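Lactose Operon Repressor (Escherichia coli, PDB 1JYE) binds operator DNA to repress transcription of the lactose operon, here as a dimeric, C-terminally truncated variant with increased thermostability and decreased affinity for operator. Local coordinates at residues Leu304-Ser308 with Gln309-Val313; Leu296-Thr299 with Ser300-Leu304; Ile83-Arg86 with Ala87-Gly91. The protein carries 1 engineered substitution. All coordinates share one frame; numbering follows the deposited sequence.

In the fold
All three contacts lie in one half of the core, where helices 293-308 and 74-89 pack against each other. Contacts 1 and 2 follow one another along helix 293-308, share Leu304 and have centres about 11 Å apart; contact 2 is its middle and contact 1 its exit. Contact 3 is the closing turn of helix 74-89, its centre about 9 Å from that of contact 2 and about 16 Å from that of contact 1. The helices are joined by a salt bridge, Asp302 OD1 to Arg86 NE at 2.6 Å, and by packing of Val301 CG2 on Ile83 O at 3.4 Å. Further along, Leu305 CD1 meets Leu90 CD1 at 3.5 Å, tying contact 1 to contact 3.

Contact 1 (Leu304-Ser308 with Gln309-Val313)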
# COMPACT_ATOMS: atom_id res chain seq x y z
N LEU A 304 7.67 16.86 -15.73
CA LEU A 304 6.54 17.08 -16.63
C LEU A 304 6.28 18.56 -16.85
O LEU A 304 6.05 19.00 -17.97
CB LEU A 304 5.27 16.43 -16.07
CG LEU A 304 4.04 16.58 -16.96
CD1 LEU A 304 4.23 15.77 -18.24
CD2 LEU A 304 2.80 16.11 -16.22
N LEU A 305 6.31 19.33 -15.77
CA LEU A 305 6.08 20.76 -15.88
C LEU A 305 7.19 21.43 -16.69
O LEU A 305 6.93 22.36 -17.45
CB LEU A 305 5.93 21.39 -14.49
CG LEU A 305 4.76 20.84 -13.68
CD1 LEU A 305 4.57 21.66 -12.42
CD2 LEU A 305 3.48 20.87 -14.52
N GLN A 306 8.43 20.97 -16.52
CA GLN A 306 9.54 21.53 -17.27
C GLN A 306 9.34 21.20 -18.74
O GLN A 306 9.56 22.04 -19.62
CB GLN A 306 10.88 20.95 -16.79
CG GLN A 306 11.21 21.29 -15.34
CD GLN A 306 11.97 22.59 -15.20
OE1 GLN A 306 11.69 23.57 -15.88
NE2 GLN A 306 12.95 22.60 -14.30
N LEU A 307 8.91 19.97 -19.02
CA LEU A 307 8.66 19.55 -20.39
C LEU A 307 7.56 20.41 -21.02
O LEU A 307 7.66 20.80 -22.19
CB LEU A 307 8.24 18.08 -20.43
CG LEU A 307 9.35 17.06 -20.20
CD1 LEU A 307 8.76 15.68 -19.99
CD2 LEU A 307 10.31 17.07 -21.38
N SER A 308 6.52 20.69 -20.25
CA SER A 308 5.40 21.49 -20.74
C SER A 308 5.81 22.93 -21.06
O SER A 308 5.15 23.60 -21.85
CB SER A 308 4.25 21.50 -19.72
OG SER A 308 4.58 22.23 -18.55
N GLN A 309 6.89 23.39 -20.44
CA GLN A 309 7.38 24.74 -20.68
C GLN A 309 8.59 24.75 -21.61
O GLN A 309 9.18 25.80 -21.86
CB GLN A 309 7.74 25.41 -19.35
CG GLN A 309 6.57 25.59 -18.41
CD GLN A 309 6.93 26.37 -17.16
OE1 GLN A 309 6.10 26.58 -16.27
NE2 GLN A 309 8.19 26.81 -17.08
N GLY A 310 8.95 23.58 -22.13
CA GLY A 310 10.08 23.47 -23.04
C GLY A 310 11.42 23.82 -22.42
O GLY A 310 12.30 24.36 -23.09
N GLN A 311 11.59 23.50 -21.14
CA GLN A 311 12.84 23.80 -20.45
C GLN A 311 13.48 22.57 -19.85
O GLN A 311 14.49 22.66 -19.14
CB GLN A 311 12.59 24.86 -19.37
CG GLN A 311 11.31 24.67 -18.59
CD GLN A 311 10.97 25.89 -17.75
OE1 GLN A 311 11.02 27.02 -18.23
NE2 GLN A 311 10.59 25.66 -16.50
N ALA A 312 12.91 21.41 -20.13
CA ALA A 312 13.45 20.16 -19.60
C ALA A 312 14.43 19.57 -20.60
O ALA A 312 15.47 20.17 -20.89
CB ALA A 312 12.33 19.17 -19.33
N VAL A 313 14.09 18.40 -21.12
CA VAL A 313 14.93 17.71 -22.07
C VAL A 313 14.07 16.92 -23.04
O VAL A 313 13.05 17.42 -23.54
CB VAL A 313 15.88 16.73 -21.35
CG1 VAL A 313 16.81 17.50 -20.44
CG2 VAL A 313 15.07 15.72 -20.55
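The carbonyl oxygen of Gln306 takes two backbone donors as helix 293-308 runs out. Gln311 N reaches Gln306 O at 2.9 Å in an almost straight bond (173° at the hydrogen), while Gln309 N gives it only a weak one. With Gly310 N bonded to Leu307 O at 3.1 Å, this makes a Schellman motif, and Gly310 supplies the positive phi (65°) that turns the chain back. Ser308 OG bonds to Leu305 O at 2.6 Å; its chi1 of 70° folds the hydroxyl back over the preceding turn. Where the chain returns, Ala312 CB presses on Gln306 CB at 3.4 Å and on Leu307 CD2 at 3.6 Å. The Gln306 and Gln311 side chains cross at about a right angle, but the modelled gap between their amides is too short to be trusted in detail. With a glycine in place of Gln306, the Ala312 methyl would probably lose one of its two packing partners, the one at CB. This surface turn leads from helix 293-308 into the loop before strand 316-324; from the helix, Leu305 touches Leu62 and Leu90, Leu307 touches Asn157, and Ser308 touches Pro144, all in loops of the same chain.

Contact 2 (Leu296-Thr299 with Ser300-Leu304)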
# COMPACT_ATOMS: atom_id res chain seq x y z
N LEU A 296 10.87 9.41 -7.10
CA LEU A 296 10.40 9.22 -8.48
C LEU A 296 9.14 10.03 -8.75
O LEU A 296 9.06 10.75 -9.75
CB LEU A 296 10.12 7.74 -8.74
CG LEU A 296 9.53 7.41 -10.12
CD1 LEU A 296 10.50 7.82 -11.22
CD2 LEU A 296 9.23 5.92 -10.19
N GLY A 297 8.15 9.92 -7.87
CA GLY A 297 6.91 10.65 -8.06
C GLY A 297 7.14 12.15 -8.04
O GLY A 297 6.63 12.87 -8.90
N GLN A 298 7.90 12.62 -7.06
CA GLN A 298 8.20 14.04 -6.94
C GLN A 298 8.90 14.54 -8.21
O GLN A 298 8.50 15.54 -8.81
CB GLN A 298 9.11 14.27 -5.74
CG GLN A 298 9.47 15.72 -5.48
CD GLN A 298 10.54 15.86 -4.40
OE1 GLN A 298 11.72 15.64 -4.66
NE2 GLN A 298 10.12 16.19 -3.19
N THR A 299 9.95 13.83 -8.61
CA THR A 299 10.71 14.22 -9.79
C THR A 299 9.87 14.21 -11.06
O THR A 299 10.05 15.07 -11.93
CB THR A 299 11.94 13.30 -9.96
OG1 THR A 299 12.71 13.30 -8.75
CG2 THR A 299 12.83 13.81 -11.10
N SER A 300 8.95 13.26 -11.18
CA SER A 300 8.12 13.18 -12.38
C SER A 300 7.27 14.43 -12.59
O SER A 300 7.04 14.86 -13.72
CB SER A 300 7.21 11.94 -12.34
OG SER A 300 6.17 12.07 -11.38
N VAL A 301 6.80 15.03 -11.49
CA VAL A 301 5.99 16.23 -11.60
C VAL A 301 6.86 17.40 -12.05
O VAL A 301 6.49 18.14 -12.97
CB VAL A 301 5.31 16.58 -10.26
CG1 VAL A 301 4.55 17.90 -10.37
CG2 VAL A 301 4.35 15.46 -9.87
N ASP A 302 8.01 17.57 -11.41
CA ASP A 302 8.92 18.65 -11.78
C ASP A 302 9.29 18.51 -13.25
O ASP A 302 9.29 19.49 -13.99
CB ASP A 302 10.20 18.61 -10.93
CG ASP A 302 9.93 18.70 -9.44
OD1 ASP A 302 8.97 19.39 -9.05
OD2 ASP A 302 10.70 18.10 -8.66
N ARG A 303 9.61 17.29 -13.66
CA ARG A 303 10.00 17.01 -15.04
C ARG A 303 8.89 17.30 -16.04
O ARG A 303 9.12 17.93 -17.08
CB ARG A 303 10.44 15.55 -15.17
CG ARG A 303 11.07 15.17 -16.52
CD ARG A 303 12.36 15.95 -16.77
NE ARG A 303 13.19 15.99 -15.57
CZ ARG A 303 13.84 14.95 -15.05
NH1 ARG A 303 14.55 15.10 -13.95
NH2 ARG A 303 13.79 13.76 -15.65
N LEU A 304 7.67 16.86 -15.73
CA LEU A 304 6.54 17.08 -16.63
C LEU A 304 6.28 18.56 -16.85
O LEU A 304 6.05 19.00 -17.97
CB LEU A 304 5.27 16.43 -16.07
CG LEU A 304 4.04 16.58 -16.96
CD1 LEU A 304 4.23 15.77 -18.24
CD2 LEU A 304 2.80 16.11 -16.22
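Ser300 folds back onto Gly297 in the middle of helix 293-308, which belongs to the periplasmic-binding-protein-like core and packs between strand 158-161 and helix 74-89. The backbone bonds are uneven. Ser300 N to Leu296 O (2.9 Å) and Arg303 N to Thr299 O (2.8 Å) are sound, whereas Val301 N to Gly297 O and Asp302 N to Gln298 O are weak. Across these two segments one hydroxyl joins the backbone pattern: Ser300 OG donates to Gly297 O at 2.6 Å. A chi1 of 71° sets this hydroxyl between its own N and carbonyl carbon, facing back along the helix, which brings the buried OG to Gly297 O; that oxygen thus takes both this bond and the weak one from Val301 N. Thr299 OG1 likewise bonds back to a helix carbonyl, Leu295 O. Charged ends look outward from the helix to other elements, Asp302 OD1 to Arg86 in a salt bridge and Arg303 NH1 to Gln317 OE1. Packing is modest: the Val301 CG2 methyl is in van der Waals contact with Gly297 O at 3.6 Å. Thr299 and Arg303 run side by side, pointing the same way; the arginine chain bends at chi2 and chi3, bringing its NH1 to 3.6 Å from Thr299 CG2.

Contact 3 (Ile83-Arg86 with Ala87-Gly91); sequences ILSR and ADQLG. Engineered in segment 83-86: Leu84 (natural residue Lys).
Helix 74-89, the helical arm of the beta-alpha-beta unit built on strands 63-68 and 93-98, ends in a Schellman motif with Gly91 at its positive-phi position and Gly91 N bonded to Asp88 O at 3.1 Å; Arg86 meets Gln89 and Leu90 in its closing turn. The ordinary ladder holds to the end: Ala87 N bonds to Ile83 O, Asp88 N to Leu84 O, Gln89 N to Ser85 O, and Leu90 N to Arg86 O at 3.0 Å. Gln89 lies across Ser85 and uses both halves of its amide. Its NE2 donates to Ser85 OG at 3.1 Å, with the hydroxyl close to the amide plane, and more weakly to Ser85 O. Its OE1 accepts from Arg86 NH1 at 2.9 Å, the donor sitting above the carbonyl plane and not on a lone pair. The amide and guanidinium planes are 65° apart. These bonds at its two ends would restrict rotation of the amide. The engineered Leu84, lysine in the natural sequence, leans on Val94 and on Leu71 of the second subunit; Ser85 and Asp88 touch Met98 and Glu100 of that subunit. Arg86 NE pairs with Asp302 on helix 293-308. With CG anti to the backbone N (chi1 -173°), the arginine chain bends once, at chi2, and runs on towards Leu90, whose CD2 lies over the centre of one guanidinium face, 3.8 Å from Arg86 CZ.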
# COMPACT_ATOMS: atom_id res chain seq x y z
N ILE A 83 3.40 11.98 -6.46
CA ILE A 83 2.98 12.83 -7.57
C ILE A 83 1.95 13.84 -7.07
O ILE A 83 2.07 15.04 -7.33
CB ILE A 83 2.35 11.99 -8.70
CG1 ILE A 83 3.43 11.18 -9.41
CG2 ILE A 83 1.62 12.91 -9.69
CD1 ILE A 83 2.89 10.24 -10.48
N LEU A 84 0.96 13.35 -6.33
CA LEU A 84 -0.09 14.23 -5.81
C LEU A 84 0.46 15.26 -4.84
O LEU A 84 0.02 16.41 -4.82
CB LEU A 84 -1.18 13.40 -5.13
CG LEU A 84 -1.93 12.42 -6.04
CD1 LEU A 84 -2.92 11.61 -5.20
CD2 LEU A 84 -2.66 13.18 -7.14
N SER A 85 1.42 14.85 -4.02
CA SER A 85 2.02 15.76 -3.06
C SER A 85 2.76 16.90 -3.76
O SER A 85 2.57 18.07 -3.44
CB SER A 85 2.99 15.01 -2.13
OG SER A 85 3.61 15.91 -1.22
N ARG A 86 3.60 16.55 -4.73
CA ARG A 86 4.38 17.55 -5.46
C ARG A 86 3.48 18.44 -6.32
O ARG A 86 3.73 19.64 -6.44
CB ARG A 86 5.44 16.87 -6.32
CG ARG A 86 6.41 17.83 -7.00
CD ARG A 86 7.06 18.76 -5.98
NE ARG A 86 8.11 19.58 -6.59
CZ ARG A 86 8.61 20.69 -6.05
NH1 ARG A 86 8.15 21.12 -4.88
NH2 ARG A 86 9.56 21.36 -6.67
N ALA A 87 2.45 17.85 -6.91
CA ALA A 87 1.52 18.61 -7.74
C ALA A 87 0.87 19.69 -6.88
O ALA A 87 0.77 20.85 -7.28
CB ALA A 87 0.46 17.69 -8.32
N ASP A 88 0.42 19.29 -5.69
CA ASP A 88 -0.22 20.21 -4.75
C ASP A 88 0.75 21.35 -4.45
O ASP A 88 0.37 22.52 -4.44
CB ASP A 88 -0.57 19.48 -3.46
CG ASP A 88 -1.37 20.34 -2.49
OD1 ASP A 88 -1.33 20.06 -1.28
OD2 ASP A 88 -2.03 21.30 -2.94
N GLN A 89 2.00 20.99 -4.20
CA GLN A 89 3.05 21.96 -3.89
C GLN A 89 3.24 22.98 -5.01
O GLN A 89 3.49 24.16 -4.75
CB GLN A 89 4.38 21.25 -3.65
CG GLN A 89 4.45 20.40 -2.40
CD GLN A 89 5.70 19.54 -2.35
OE1 GLN A 89 6.81 20.03 -2.56
NE2 GLN A 89 5.52 18.25 -2.09
N LEU A 90 3.12 22.52 -6.25
CA LEU A 90 3.32 23.40 -7.40
C LEU A 90 2.03 24.01 -7.94
O LEU A 90 2.03 24.65 -9.00
CB LEU A 90 4.05 22.64 -8.51
CG LEU A 90 5.42 22.08 -8.10
CD1 LEU A 90 6.01 21.26 -9.23
CD2 LEU A 90 6.36 23.22 -7.72
N GLY A 91 0.92 23.81 -7.23
CA GLY A 91 -0.35 24.37 -7.65
C GLY A 91 -1.00 23.71 -8.85
O GLY A 91 -1.70 24.37 -9.63